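Local coordinates for MOG1 protein (Saccharomyces cerevisiae, PDB 1JHS), which takes part in the Ran GTPase system for nuclear protein import and poly(A)+ mRNA export and binds the GTPase GSP1, at residues N3-V17 against E174-F187. The protein carries 1 engineered substitution. Numbering follows the deposited sequence.
Sequences NKEVELYGGAITTVV and EMVRKFHVVDTSLF
Ala12 O takes two backbone N-H groups, Val182 N at 2.7 Å and Asp183 N at 3.1 Å, both from the same face of its carbonyl plane. The bonds close one end of a three-stranded antiparallel sheet. The hairpin of strands 4-8 and 13-17 supplies two strands, with a classic beta bulge where Ala12 and Ile13 face Leu8. Strand 180-181, just after helix 163-178, adds the third along 13-17. Thr14 and His180 form the hydrogen-bonded pair: Thr14 N reaches His180 O in the carbonyl plane, and His180 N returns a bond to Thr14 O. Ile13 pairs with Val181 without such bonds. Ile13 CG2, anti to the backbone N, lies 3.6 Å from Phe179 CE1. Ile13 CD1 meets Leu186 CD2 at 3.7 Å, the two side chains crossing near a right angle. With an alanine here both branches are gone, which would probably leave a gap between Phe179 and Leu186. Phe179 also packs on Ile131 and Val140, and Leu186 on Leu61, so this apolar layer joins the small sheet to the seven-stranded one. Further along, strand 13-17 runs against the end of the helix. Val16 CG1 rests on the CB and CG of Lys178. Met175 CG lies against Val16 O, a buried oxygen with no polar partner in the model. With OG1 anti to its own backbone N (chi1 -178°), Thr15 brings the hydroxyl within reach of the helix. Thr15 OG1 donates to Met175 O at 2.9 Å, meeting that carbonyl from the side, at a C=O...OG1 angle of 108°.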
ATOM      1  N   ASN A   3       0.902 -15.029  -5.043  1.00 22.75           N
ATOM      2  CA  ASN A   3       1.273 -14.467  -3.745  1.00 22.63           C
ATOM      3  C   ASN A   3       1.235 -15.559  -2.681  1.00 22.85           C
ATOM      4  O   ASN A   3       0.431 -16.494  -2.771  1.00 22.73           O
ATOM      5  CB  ASN A   3       0.309 -13.331  -3.402  1.00 22.33           C
ATOM      6  CG  ASN A   3       0.368 -12.197  -4.429  1.00 22.35           C
ATOM      7  OD1 ASN A   3      -0.661 -11.640  -4.830  1.00 21.99           O
ATOM      8  ND2 ASN A   3       1.574 -11.859  -4.858  1.00 21.34           N
ATOM      9  N   LYS A   4       2.102 -15.457  -1.684  1.00 22.75           N
ATOM     10  CA  LYS A   4       2.141 -16.472  -0.640  1.00 23.23           C
ATOM     11  C   LYS A   4       1.821 -15.925   0.748  1.00 22.47           C
ATOM     12  O   LYS A   4       2.095 -14.774   1.055  1.00 21.77           O
ATOM     13  CB  LYS A   4       3.507 -17.131  -0.633  1.00 24.78           C
ATOM     14  CG  LYS A   4       4.616 -16.123  -0.489  1.00 26.79           C
ATOM     15  CD  LYS A   4       5.972 -16.785  -0.523  1.00 28.57           C
ATOM     16  CE  LYS A   4       7.018 -15.749  -0.223  1.00 28.67           C
ATOM     17  NZ  LYS A   4       8.369 -16.370  -0.173  1.00 29.78           N
ATOM     18  N   GLU A   5       1.252 -16.778   1.587  1.00 21.92           N
ATOM     19  CA  GLU A   5       0.883 -16.381   2.935  1.00 21.37           C
ATOM     20  C   GLU A   5       2.078 -16.031   3.803  1.00 20.59           C
ATOM     21  O   GLU A   5       3.127 -16.672   3.738  1.00 20.27           O
ATOM     22  CB  GLU A   5       0.067 -17.490   3.610  1.00 22.52           C
ATOM     23  CG  GLU A   5      -0.296 -17.178   5.048  1.00 24.22           C
ATOM     24  CD  GLU A   5      -1.274 -18.170   5.658  1.00 25.16           C
ATOM     25  OE1 GLU A   5      -1.165 -18.420   6.868  1.00 26.25           O
ATOM     26  OE2 GLU A   5      -2.156 -18.691   4.940  1.00 26.33           O
ATOM     27  N   VAL A   6       1.928 -14.988   4.604  1.00 19.26           N
ATOM     28  CA  VAL A   6       2.997 -14.588   5.511  1.00 18.53           C
ATOM     29  C   VAL A   6       2.381 -14.303   6.852  1.00 18.38           C
ATOM     30  O   VAL A   6       1.194 -13.964   6.938  1.00 17.88           O
ATOM     31  CB  VAL A   6       3.739 -13.287   5.070  1.00 18.13           C
ATOM     32  CG1 VAL A   6       4.639 -13.554   3.878  1.00 18.24           C
ATOM     33  CG2 VAL A   6       2.739 -12.197   4.767  1.00 17.91           C
ATOM     34  N   GLU A   7       3.193 -14.439   7.892  1.00 18.27           N
ATOM     35  CA  GLU A   7       2.762 -14.154   9.248  1.00 18.50           C
ATOM     36  C   GLU A   7       3.311 -12.798   9.650  1.00 17.93           C
ATOM     37  O   GLU A   7       4.501 -12.527   9.473  1.00 17.63           O
ATOM     38  CB  GLU A   7       3.295 -15.193  10.225  1.00 19.72           C
ATOM     39  CG  GLU A   7       2.573 -16.509  10.163  1.00 21.21           C
ATOM     40  CD  GLU A   7       2.941 -17.410  11.328  1.00 22.39           C
ATOM     41  OE1 GLU A   7       3.832 -17.046  12.145  1.00 23.08           O
ATOM     42  OE2 GLU A   7       2.334 -18.481  11.433  1.00 23.15           O
ATOM     43  N   LEU A   8       2.442 -11.943  10.180  1.00 17.35           N
ATOM     44  CA  LEU A   8       2.872 -10.627  10.607  1.00 16.74           C
ATOM     45  C   LEU A   8       2.738 -10.498  12.121  1.00 16.46           C
ATOM     46  O   LEU A   8       1.964 -11.214  12.746  1.00 16.25           O
ATOM     47  CB  LEU A   8       2.006  -9.537   9.962  1.00 16.27           C
ATOM     48  CG  LEU A   8       1.822  -9.525   8.447  1.00 16.75           C
ATOM     49  CD1 LEU A   8       1.119  -8.219   8.079  1.00 16.72           C
ATOM     50  CD2 LEU A   8       3.154  -9.606   7.736  1.00 16.55           C
ATOM     51  N   TYR A   9       3.487  -9.562  12.692  1.00 16.29           N
ATOM     52  CA  TYR A   9       3.408  -9.299  14.122  1.00 16.43           C
ATOM     53  C   TYR A   9       3.477 -10.573  14.982  1.00 17.15           C
ATOM     54  O   TYR A   9       2.583 -10.853  15.804  1.00 17.04           O
ATOM     55  CB  TYR A   9       2.113  -8.528  14.412  1.00 15.35           C
ATOM     56  CG  TYR A   9       1.957  -7.276  13.567  1.00 13.98           C
ATOM     57  CD1 TYR A   9       1.078  -7.243  12.477  1.00 13.64           C
ATOM     58  CD2 TYR A   9       2.725  -6.133  13.822  1.00 13.92           C
ATOM     59  CE1 TYR A   9       0.972  -6.112  11.666  1.00 13.16           C
ATOM     60  CE2 TYR A   9       2.624  -4.999  13.026  1.00 13.60           C
ATOM     61  CZ  TYR A   9       1.743  -4.987  11.942  1.00 13.31           C
ATOM     62  OH  TYR A   9       1.645  -3.848  11.153  1.00 12.56           O
ATOM     63  N   GLY A  10       4.537 -11.345  14.791  1.00 17.37           N
ATOM     64  CA  GLY A  10       4.692 -12.560  15.575  1.00 17.93           C
ATOM     65  C   GLY A  10       3.712 -13.674  15.270  1.00 18.14           C
ATOM     66  O   GLY A  10       3.714 -14.703  15.956  1.00 18.69           O
ATOM     67  N   GLY A  11       2.875 -13.491  14.251  1.00 17.74           N
ATOM     68  CA  GLY A  11       1.907 -14.515  13.895  1.00 16.72           C
ATOM     69  C   GLY A  11       0.484 -14.151  14.274  1.00 16.19           C
ATOM     70  O   GLY A  11      -0.433 -14.953  14.106  1.00 16.18           O
ATOM     71  N   ALA A  12       0.290 -12.938  14.778  1.00 15.52           N
ATOM     72  CA  ALA A  12      -1.038 -12.493  15.174  1.00 14.77           C
ATOM     73  C   ALA A  12      -1.908 -12.155  13.955  1.00 14.20           C
ATOM     74  O   ALA A  12      -3.132 -12.148  14.040  1.00 14.24           O
ATOM     75  CB  ALA A  12      -0.921 -11.270  16.067  1.00 15.11           C
ATOM     76  N   ILE A  13      -1.267 -11.872  12.827  1.00 13.51           N
ATOM     77  CA  ILE A  13      -2.010 -11.518  11.618  1.00 12.83           C
ATOM     78  C   ILE A  13      -1.394 -12.223  10.418  1.00 12.97           C
ATOM     79  O   ILE A  13      -0.193 -12.484  10.415  1.00 13.25           O
ATOM     80  CB  ILE A  13      -1.918  -9.984  11.385  1.00 12.50           C
ATOM     81  CG1 ILE A  13      -2.812  -9.248  12.383  1.00 12.23           C
ATOM     82  CG2 ILE A  13      -2.326  -9.618   9.951  1.00 12.37           C
ATOM     83  CD1 ILE A  13      -2.578  -7.762  12.384  1.00 12.43           C
ATOM     84  N   THR A  14      -2.208 -12.561   9.418  1.00 12.73           N
ATOM     85  CA  THR A  14      -1.672 -13.151   8.199  1.00 12.59           C
ATOM     86  C   THR A  14      -2.257 -12.401   7.000  1.00 12.30           C
ATOM     87  O   THR A  14      -3.333 -11.802   7.081  1.00 12.20           O
ATOM     88  CB  THR A  14      -2.001 -14.686   8.043  1.00 12.92           C
ATOM     89  OG1 THR A  14      -3.422 -14.882   7.981  1.00 13.00           O
ATOM     90  CG2 THR A  14      -1.430 -15.479   9.220  1.00 13.57           C
ATOM     91  N   THR A  15      -1.502 -12.386   5.907  1.00 11.68           N
ATOM     92  CA  THR A  15      -1.959 -11.791   4.658  1.00 11.45           C
ATOM     93  C   THR A  15      -1.034 -12.437   3.638  1.00 11.26           C
ATOM     94  O   THR A  15      -0.435 -13.485   3.934  1.00 11.24           O
ATOM     95  CB  THR A  15      -1.855 -10.231   4.661  1.00 11.71           C
ATOM     96  OG1 THR A  15      -2.373  -9.721   3.419  1.00 11.42           O
ATOM     97  CG2 THR A  15      -0.416  -9.769   4.849  1.00 11.46           C
ATOM     98  N   VAL A  16      -0.913 -11.862   2.448  1.00 11.07           N
ATOM     99  CA  VAL A  16      -0.015 -12.466   1.459  1.00 10.62           C
ATOM    100  C   VAL A  16       0.894 -11.411   0.870  1.00 10.60           C
ATOM    101  O   VAL A  16       0.566 -10.227   0.920  1.00  9.95           O
ATOM    102  CB  VAL A  16      -0.807 -13.110   0.299  1.00 10.68           C
ATOM    103  CG1 VAL A  16      -1.720 -14.202   0.833  1.00 10.25           C
ATOM    104  CG2 VAL A  16      -1.650 -12.031  -0.436  1.00 10.55           C
ATOM    105  N   VAL A  17       2.055 -11.848   0.362  1.00 10.83           N
ATOM    106  CA  VAL A  17       2.984 -10.967  -0.339  1.00 11.81           C
ATOM    107  C   VAL A  17       3.557 -11.750  -1.536  1.00 11.52           C
ATOM    108  O   VAL A  17       3.529 -12.997  -1.561  1.00 12.00           O
ATOM    109  CB  VAL A  17       4.158 -10.415   0.558  1.00 12.05           C
ATOM    110  CG1 VAL A  17       3.591  -9.722   1.809  1.00 11.94           C
ATOM    111  CG2 VAL A  17       5.131 -11.522   0.912  1.00 12.19           C
ATOM    112  N   GLU A 174      -5.715  -8.314  -3.087  1.00  9.38           N
ATOM    113  CA  GLU A 174      -5.531  -9.682  -2.562  1.00  9.64           C
ATOM    114  C   GLU A 174      -5.062  -9.642  -1.102  1.00  9.60           C
ATOM    115  O   GLU A 174      -5.467 -10.482  -0.301  1.00  9.69           O
ATOM    116  CB  GLU A 174      -4.537 -10.481  -3.412  1.00 10.00           C
ATOM    117  CG  GLU A 174      -5.025 -10.718  -4.859  1.00 10.05           C
ATOM    118  CD  GLU A 174      -4.217 -11.777  -5.600  1.00 10.63           C
ATOM    119  OE1 GLU A 174      -4.408 -11.908  -6.833  1.00 10.45           O
ATOM    120  OE2 GLU A 174      -3.402 -12.495  -4.961  1.00 11.36           O
ATOM    121  N   MET A 175      -4.203  -8.678  -0.759  1.00  9.83           N
ATOM    122  CA  MET A 175      -3.745  -8.541   0.621  1.00  9.82           C
ATOM    123  C   MET A 175      -4.925  -8.230   1.533  1.00 10.14           C
ATOM    124  O   MET A 175      -5.014  -8.735   2.668  1.00 10.72           O
ATOM    125  CB  MET A 175      -2.710  -7.417   0.735  1.00  9.67           C
ATOM    126  CG  MET A 175      -1.386  -7.742   0.019  1.00  9.34           C
ATOM    127  SD  MET A 175      -0.148  -6.498   0.438  1.00  9.96           S
ATOM    128  CE  MET A 175       0.214  -6.926   2.178  1.00  8.96           C
ATOM    129  N   VAL A 176      -5.845  -7.411   1.037  1.00 10.26           N
ATOM    130  CA  VAL A 176      -7.019  -7.053   1.829  1.00 10.69           C
ATOM    131  C   VAL A 176      -7.953  -8.242   1.991  1.00 11.46           C
ATOM    132  O   VAL A 176      -8.441  -8.514   3.095  1.00 11.40           O
ATOM    133  CB  VAL A 176      -7.775  -5.887   1.163  1.00 10.24           C
ATOM    134  CG1 VAL A 176      -9.171  -5.692   1.805  1.00 10.19           C
ATOM    135  CG2 VAL A 176      -6.933  -4.618   1.290  1.00  9.75           C
ATOM    136  N   ARG A 177      -8.201  -8.951   0.892  1.00 11.97           N
ATOM    137  CA  ARG A 177      -9.091 -10.111   0.960  1.00 13.21           C
ATOM    138  C   ARG A 177      -8.522 -11.237   1.800  1.00 13.66           C
ATOM    139  O   ARG A 177      -9.283 -11.960   2.441  1.00 13.69           O
ATOM    140  CB  ARG A 177      -9.418 -10.614  -0.444  1.00 13.65           C
ATOM    141  CG  ARG A 177     -10.442  -9.696  -1.111  1.00 15.39           C
ATOM    142  CD  ARG A 177     -11.076 -10.361  -2.272  1.00 16.52           C
ATOM    143  NE  ARG A 177     -12.363  -9.756  -2.610  1.00 18.28           N
ATOM    144  CZ  ARG A 177     -12.529  -8.481  -2.867  1.00 17.83           C
ATOM    145  NH1 ARG A 177     -11.473  -7.690  -2.798  1.00 19.49           N
ATOM    146  NH2 ARG A 177     -13.718  -8.011  -3.256  1.00 17.89           N
ATOM    147  N   LYS A 178      -7.198 -11.366   1.811  1.00 14.02           N
ATOM    148  CA  LYS A 178      -6.512 -12.419   2.577  1.00 14.99           C
ATOM    149  C   LYS A 178      -6.143 -12.035   4.011  1.00 14.83           C
ATOM    150  O   LYS A 178      -5.662 -12.880   4.791  1.00 15.18           O
ATOM    151  CB  LYS A 178      -5.227 -12.826   1.855  1.00 15.55           C
ATOM    152  CG  LYS A 178      -5.449 -13.653   0.601  1.00 17.26           C
ATOM    153  CD  LYS A 178      -5.700 -15.103   0.968  1.00 18.66           C
ATOM    154  CE  LYS A 178      -5.659 -15.975  -0.270  1.00 19.89           C
ATOM    155  NZ  LYS A 178      -5.573 -17.422   0.120  1.00 20.76           N
ATOM    156  N   PHE A 179      -6.373 -10.775   4.359  1.00 14.84           N
ATOM    157  CA  PHE A 179      -6.038 -10.243   5.674  1.00 14.84           C
ATOM    158  C   PHE A 179      -6.837 -10.919   6.790  1.00 15.33           C
ATOM    159  O   PHE A 179      -8.066 -10.927   6.765  1.00 15.06           O
ATOM    160  CB  PHE A 179      -6.297  -8.728   5.691  1.00 14.91           C
ATOM    161  CG  PHE A 179      -5.800  -8.039   6.938  1.00 14.87           C
ATOM    162  CD1 PHE A 179      -4.484  -7.578   7.022  1.00 15.17           C
ATOM    163  CD2 PHE A 179      -6.631  -7.899   8.037  1.00 15.10           C
ATOM    164  CE1 PHE A 179      -4.000  -6.975   8.215  1.00 15.32           C
ATOM    165  CE2 PHE A 179      -6.158  -7.304   9.236  1.00 15.48           C
ATOM    166  CZ  PHE A 179      -4.844  -6.848   9.312  1.00 15.01           C
ATOM    167  N   HIS A 180      -6.138 -11.476   7.776  1.00 16.19           N
ATOM    168  CA  HIS A 180      -6.830 -12.162   8.869  1.00 17.03           C
ATOM    169  C   HIS A 180      -6.183 -11.970  10.234  1.00 17.13           C
ATOM    170  O   HIS A 180      -4.957 -12.106  10.385  1.00 16.62           O
ATOM    171  CB  HIS A 180      -6.915 -13.675   8.577  1.00 18.09           C
ATOM    172  CG  HIS A 180      -7.830 -14.028   7.447  1.00 19.67           C
ATOM    173  ND1 HIS A 180      -9.162 -13.667   7.426  1.00 20.59           N
ATOM    174  CD2 HIS A 180      -7.611 -14.726   6.303  1.00 20.32           C
ATOM    175  CE1 HIS A 180      -9.722 -14.127   6.317  1.00 20.91           C
ATOM    176  NE2 HIS A 180      -8.801 -14.772   5.618  1.00 21.01           N
ATOM    177  N   VAL A 181      -7.005 -11.649  11.230  1.00 17.15           N
ATOM    178  CA  VAL A 181      -6.484 -11.497  12.580  1.00 17.61           C
ATOM    179  C   VAL A 181      -6.557 -12.898  13.183  1.00 18.28           C
ATOM    180  O   VAL A 181      -7.636 -13.481  13.303  1.00 18.05           O
ATOM    181  CB  VAL A 181      -7.316 -10.505  13.438  1.00 16.92           C
ATOM    182  CG1 VAL A 181      -6.689 -10.378  14.820  1.00 16.62           C
ATOM    183  CG2 VAL A 181      -7.352  -9.122  12.758  1.00 16.28           C
ATOM    184  N   VAL A 182      -5.393 -13.437  13.520  1.00 18.98           N
ATOM    185  CA  VAL A 182      -5.283 -14.778  14.089  1.00 20.02           C
ATOM    186  C   VAL A 182      -5.343 -14.742  15.610  1.00 20.65           C
ATOM    187  O   VAL A 182      -6.011 -15.571  16.228  1.00 21.24           O
ATOM    188  CB  VAL A 182      -3.942 -15.436  13.663  1.00 19.99           C
ATOM    189  CG1 VAL A 182      -3.723 -16.747  14.414  1.00 20.14           C
ATOM    190  CG2 VAL A 182      -3.947 -15.684  12.164  1.00 19.94           C
ATOM    191  N   ASP A 183      -4.647 -13.772  16.198  1.00 21.32           N
ATOM    192  CA  ASP A 183      -4.568 -13.622  17.647  1.00 22.28           C
ATOM    193  C   ASP A 183      -4.955 -12.208  18.074  1.00 22.52           C
ATOM    194  O   ASP A 183      -4.178 -11.258  17.927  1.00 22.51           O
ATOM    195  CB  ASP A 183      -3.134 -13.961  18.098  1.00 22.61           C
ATOM    196  CG  ASP A 183      -2.894 -13.702  19.582  1.00 23.69           C
ATOM    197  OD1 ASP A 183      -3.870 -13.486  20.336  1.00 24.49           O
ATOM    198  OD2 ASP A 183      -1.714 -13.724  20.002  1.00 24.18           O
ATOM    199  N   THR A 184      -6.156 -12.069  18.619  1.00 23.09           N
ATOM    200  CA  THR A 184      -6.641 -10.763  19.051  1.00 23.85           C
ATOM    201  C   THR A 184      -5.873 -10.136  20.219  1.00 24.35           C
ATOM    202  O   THR A 184      -6.008  -8.935  20.477  1.00 24.35           O
ATOM    203  CB  THR A 184      -8.117 -10.841  19.442  1.00 24.09           C
ATOM    204  OG1 THR A 184      -8.275 -11.799  20.495  1.00 24.53           O
ATOM    205  CG2 THR A 184      -8.949 -11.258  18.253  1.00 24.15           C
ATOM    206  N   SER A 185      -5.061 -10.927  20.920  1.00 24.76           N
ATOM    207  CA  SER A 185      -4.301 -10.392  22.046  1.00 25.56           C
ATOM    208  C   SER A 185      -3.325  -9.335  21.581  1.00 25.68           C
ATOM    209  O   SER A 185      -2.780  -8.585  22.390  1.00 25.83           O
ATOM    210  CB  SER A 185      -3.560 -11.509  22.797  1.00 25.58           C
ATOM    211  OG  SER A 185      -2.634 -12.185  21.965  1.00 27.11           O
ATOM    212  N   LEU A 186      -3.098  -9.262  20.270  1.00 26.03           N
ATOM    213  CA  LEU A 186      -2.213  -8.240  19.726  1.00 26.29           C
ATOM    214  C   LEU A 186      -2.800  -6.869  20.077  1.00 26.61           C
ATOM    215  O   LEU A 186      -2.064  -5.889  20.206  1.00 26.55           O
ATOM    216  CB  LEU A 186      -2.120  -8.360  18.198  1.00 25.84           C
ATOM    217  CG  LEU A 186      -1.378  -7.266  17.415  1.00 25.80           C
ATOM    218  CD1 LEU A 186       0.126  -7.351  17.671  1.00 25.55           C
ATOM    219  CD2 LEU A 186      -1.654  -7.433  15.921  1.00 25.37           C
ATOM    220  N   PHE A 187      -4.126  -6.805  20.215  1.00 27.13           N
ATOM    221  CA  PHE A 187      -4.794  -5.536  20.508  1.00 28.07           C
ATOM    222  C   PHE A 187      -5.229  -5.400  21.962  1.00 29.17           C
ATOM    223  O   PHE A 187      -6.021  -4.505  22.292  1.00 29.75           O
ATOM    224  CB  PHE A 187      -6.013  -5.352  19.593  1.00 26.81           C
ATOM    225  CG  PHE A 187      -5.702  -5.516  18.138  1.00 25.62           C
ATOM    226  CD1 PHE A 187      -6.081  -6.671  17.458  1.00 25.22           C
ATOM    227  CD2 PHE A 187      -4.981  -4.538  17.456  1.00 25.16           C
ATOM    228  CE1 PHE A 187      -5.750  -6.856  16.124  1.00 24.66           C
ATOM    229  CE2 PHE A 187      -4.641  -4.708  16.114  1.00 24.66           C
ATOM    230  CZ  PHE A 187      -5.024  -5.870  15.445  1.00 24.92           C
TER
HETATM  231  O   HOH W   1      -1.959 -14.667  -5.473  1.00 24.72           O
HETATM  232  O   HOH W   2      -4.244 -14.909   5.341  1.00 14.91           O